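Local coordinates for protein N-acetylglucosamine-6-phosphate deacetylase (Mycobacterium smegmatis, PDB 6FV4) that probably removes the acetyl group from N-acetylglucosamine-6-phosphate by metal-dependent hydrolysis, at residues T224-A229 / R267-T272. The protein carries 1 engineered substitution. Numbering follows the deposited sequence.
Sequences THLFNA and RHITQT. With CD (cadmium ion), chain J.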
loop_
_atom_site.group_PDB
_atom_site.type_symbol
_atom_site.label_atom_id
_atom_site.label_comp_id
_atom_site.label_asym_id
_atom_site.label_seq_id
_atom_site.Cartn_x
_atom_site.Cartn_y
_atom_site.Cartn_z
ATOM N N THR B 224 4.482 5.603 -14.601
ATOM C CA THR B 224 3.971 4.916 -15.789
ATOM C C THR B 224 3.603 3.476 -15.454
ATOM O O THR B 224 4.453 2.723 -14.976
ATOM C CB THR B 224 5.012 4.915 -16.916
ATOM O OG1 THR B 224 5.454 6.247 -17.165
ATOM C CG2 THR B 224 4.425 4.349 -18.186
ATOM N N HIS B 225 2.371 3.083 -15.816
ATOM C CA HIS B 225 1.659 1.868 -15.416
ATOM C C HIS B 225 2.334 1.094 -14.282
ATOM O O HIS B 225 3.038 0.098 -14.510
ATOM C CB HIS B 225 1.393 0.940 -16.616
ATOM C CG HIS B 225 2.599 0.646 -17.462
ATOM N ND1 HIS B 225 3.847 0.406 -16.934
ATOM C CD2 HIS B 225 2.729 0.518 -18.803
ATOM C CE1 HIS B 225 4.697 0.142 -17.907
ATOM N NE2 HIS B 225 4.037 0.183 -19.049
ATOM N N LEU B 226 2.113 1.586 -13.062
ATOM C CA LEU B 226 2.653 1.014 -11.835
ATOM C C LEU B 226 2.561 -0.503 -11.831
ATOM O O LEU B 226 1.523 -1.069 -12.175
ATOM C CB LEU B 226 1.893 1.574 -10.629
ATOM C CG LEU B 226 2.667 1.487 -9.318
ATOM C CD1 LEU B 226 3.702 2.571 -9.226
ATOM C CD2 LEU B 226 1.717 1.577 -8.118
ATOM N N PHE B 227 3.675 -1.138 -11.448
ATOM C CA PHE B 227 3.898 -2.579 -11.328
ATOM C C PHE B 227 4.226 -3.242 -12.663
ATOM O O PHE B 227 4.914 -4.270 -12.684
ATOM C CB PHE B 227 2.704 -3.286 -10.666
ATOM C CG PHE B 227 2.634 -3.081 -9.172
ATOM C CD1 PHE B 227 3.417 -3.851 -8.311
ATOM C CD2 PHE B 227 1.810 -2.101 -8.634
ATOM C CE1 PHE B 227 3.356 -3.666 -6.925
ATOM C CE2 PHE B 227 1.748 -1.902 -7.256
ATOM C CZ PHE B 227 2.526 -2.688 -6.394
ATOM N N ASN B 228 3.755 -2.690 -13.778
ATOM C CA ASN B 228 4.104 -3.253 -15.085
ATOM C C ASN B 228 5.428 -2.684 -15.561
ATOM O O ASN B 228 5.674 -1.481 -15.439
ATOM C CB ASN B 228 3.021 -2.974 -16.128
ATOM C CG ASN B 228 1.702 -3.592 -15.764
ATOM O OD1 ASN B 228 0.686 -2.897 -15.647
ATOM N ND2 ASN B 228 1.703 -4.903 -15.556
ATOM N N ALA B 229 6.289 -3.562 -16.089
ATOM C CA ALA B 229 7.602 -3.171 -16.623
ATOM C C ALA B 229 8.436 -2.452 -15.567
ATOM O O ALA B 229 9.109 -1.460 -15.838
ATOM C CB ALA B 229 7.461 -2.311 -17.881
ATOM N N ARG B 267 -6.857 -2.152 -5.471
ATOM C CA ARG B 267 -7.435 -1.738 -4.190
ATOM C C ARG B 267 -6.356 -1.311 -3.205
ATOM O O ARG B 267 -6.489 -0.287 -2.526
ATOM C CB ARG B 267 -8.254 -2.888 -3.590
ATOM C CG ARG B 267 -9.730 -2.838 -3.860
ATOM C CD ARG B 267 -10.520 -3.746 -2.884
ATOM N NE ARG B 267 -9.966 -5.102 -2.759
ATOM C CZ ARG B 267 -10.178 -6.093 -3.621
ATOM N NH1 ARG B 267 -10.919 -5.895 -4.708
ATOM N NH2 ARG B 267 -9.640 -7.291 -3.407
ATOM N N HIS B 268 -5.313 -2.128 -3.061
ATOM C CA HIS B 268 -4.181 -1.793 -2.198
ATOM C C HIS B 268 -3.600 -0.418 -2.522
ATOM O O HIS B 268 -3.352 0.401 -1.628
ATOM C CB HIS B 268 -3.107 -2.870 -2.364
ATOM C CG HIS B 268 -1.888 -2.654 -1.521
ATOM N ND1 HIS B 268 -1.876 -2.868 -0.158
ATOM C CD2 HIS B 268 -0.637 -2.260 -1.852
ATOM C CE1 HIS B 268 -0.669 -2.606 0.315
ATOM N NE2 HIS B 268 0.102 -2.236 -0.695
ATOM N N ILE B 269 -3.345 -0.158 -3.804
ATOM C CA ILE B 269 -2.738 1.117 -4.176
ATOM C C ILE B 269 -3.722 2.257 -3.947
ATOM O O ILE B 269 -3.353 3.317 -3.425
ATOM C CB ILE B 269 -2.220 1.065 -5.627
ATOM C CG1 ILE B 269 -1.062 0.068 -5.730
ATOM C CG2 ILE B 269 -1.742 2.467 -6.095
ATOM C CD1 ILE B 269 0.090 0.332 -4.745
ATOM N N THR B 270 -4.988 2.065 -4.320
ATOM C CA THR B 270 -5.975 3.099 -4.038
ATOM C C THR B 270 -6.032 3.393 -2.547
ATOM O O THR B 270 -6.051 4.559 -2.141
ATOM C CB THR B 270 -7.354 2.680 -4.539
ATOM O OG1 THR B 270 -7.306 2.440 -5.950
ATOM C CG2 THR B 270 -8.371 3.763 -4.240
ATOM N N GLN B 271 -6.036 2.335 -1.721
ATOM C CA GLN B 271 -6.017 2.484 -0.268
ATOM C C GLN B 271 -4.772 3.248 0.182
ATOM O O GLN B 271 -4.847 4.098 1.076
ATOM C CB GLN B 271 -6.112 1.081 0.371
ATOM C CG GLN B 271 -6.205 0.991 1.874
ATOM C CD GLN B 271 -6.353 -0.466 2.389
ATOM O OE1 GLN B 271 -6.236 -1.445 1.629
ATOM N NE2 GLN B 271 -6.621 -0.600 3.686
ATOM N N THR B 272 -3.629 3.002 -0.462
ATOM C CA THR B 272 -2.377 3.661 -0.077
ATOM C C THR B 272 -2.348 5.137 -0.486
ATOM O O THR B 272 -2.029 6.006 0.331
ATOM C CB THR B 272 -1.175 2.927 -0.695
ATOM O OG1 THR B 272 -1.226 1.538 -0.362
ATOM C CG2 THR B 272 0.141 3.495 -0.172
HETATM CD CD CD J . 4.820 0.144 -21.378
HETATM O O HOH W 1 4.576 -2.423 -21.111
#
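Ile269 sets its CD1 methyl against Leu226 and Phe227 together, where their ends already touch, joining helix 263-273 to a metal-bearing loop after strand 222-223 in the (beta/alpha)-barrel of the amidohydrolase superfamily. His225 to Asn228 form a type II beta turn, closed by Asn228 N to His225 O at 3.0 Å. Leu226 and Phe227, at its two central positions, both direct their side chains to the helix. Leu226 meets Ile269 tip to tip, CD2 lying 3.9 Å from Ile269 CD1; its branched methyl end fits a buried apolar site beside helix 240-246. Phe227, a flat hydrocarbon ring, instead offers an edge to the methyl: Ile269 CD1 sits in the ring plane, 3.7 Å from CE2, abutting the rim and not the pi face. With CG1 anti to its carbonyl carbon (chi1 -66°), Ile269 extends its longer branch to both partners, while CG2 comes alongside Leu226 CD2. A branched aliphatic chain suits this buried place because it touches two apolar neighbours at once and asks for no polar partner. On the helix, His268 O accepts from Thr272 N and Thr272 OG1, which approach from opposite faces of its carbonyl plane. Thr272 OG1 and His268 NE2 also hydrogen-bond to the same atoms of Thr272 and His268 of the second subunit. At the first position of the turn, on the side away from the helix, the ring of His225 lies between Asn228 CB and Thr224 CG2. Imidazole suits this place as a metal ligand: Glu138, His150 and His204 share the cadmium ion with His225, whose NE2 binds it at 2.5 Å.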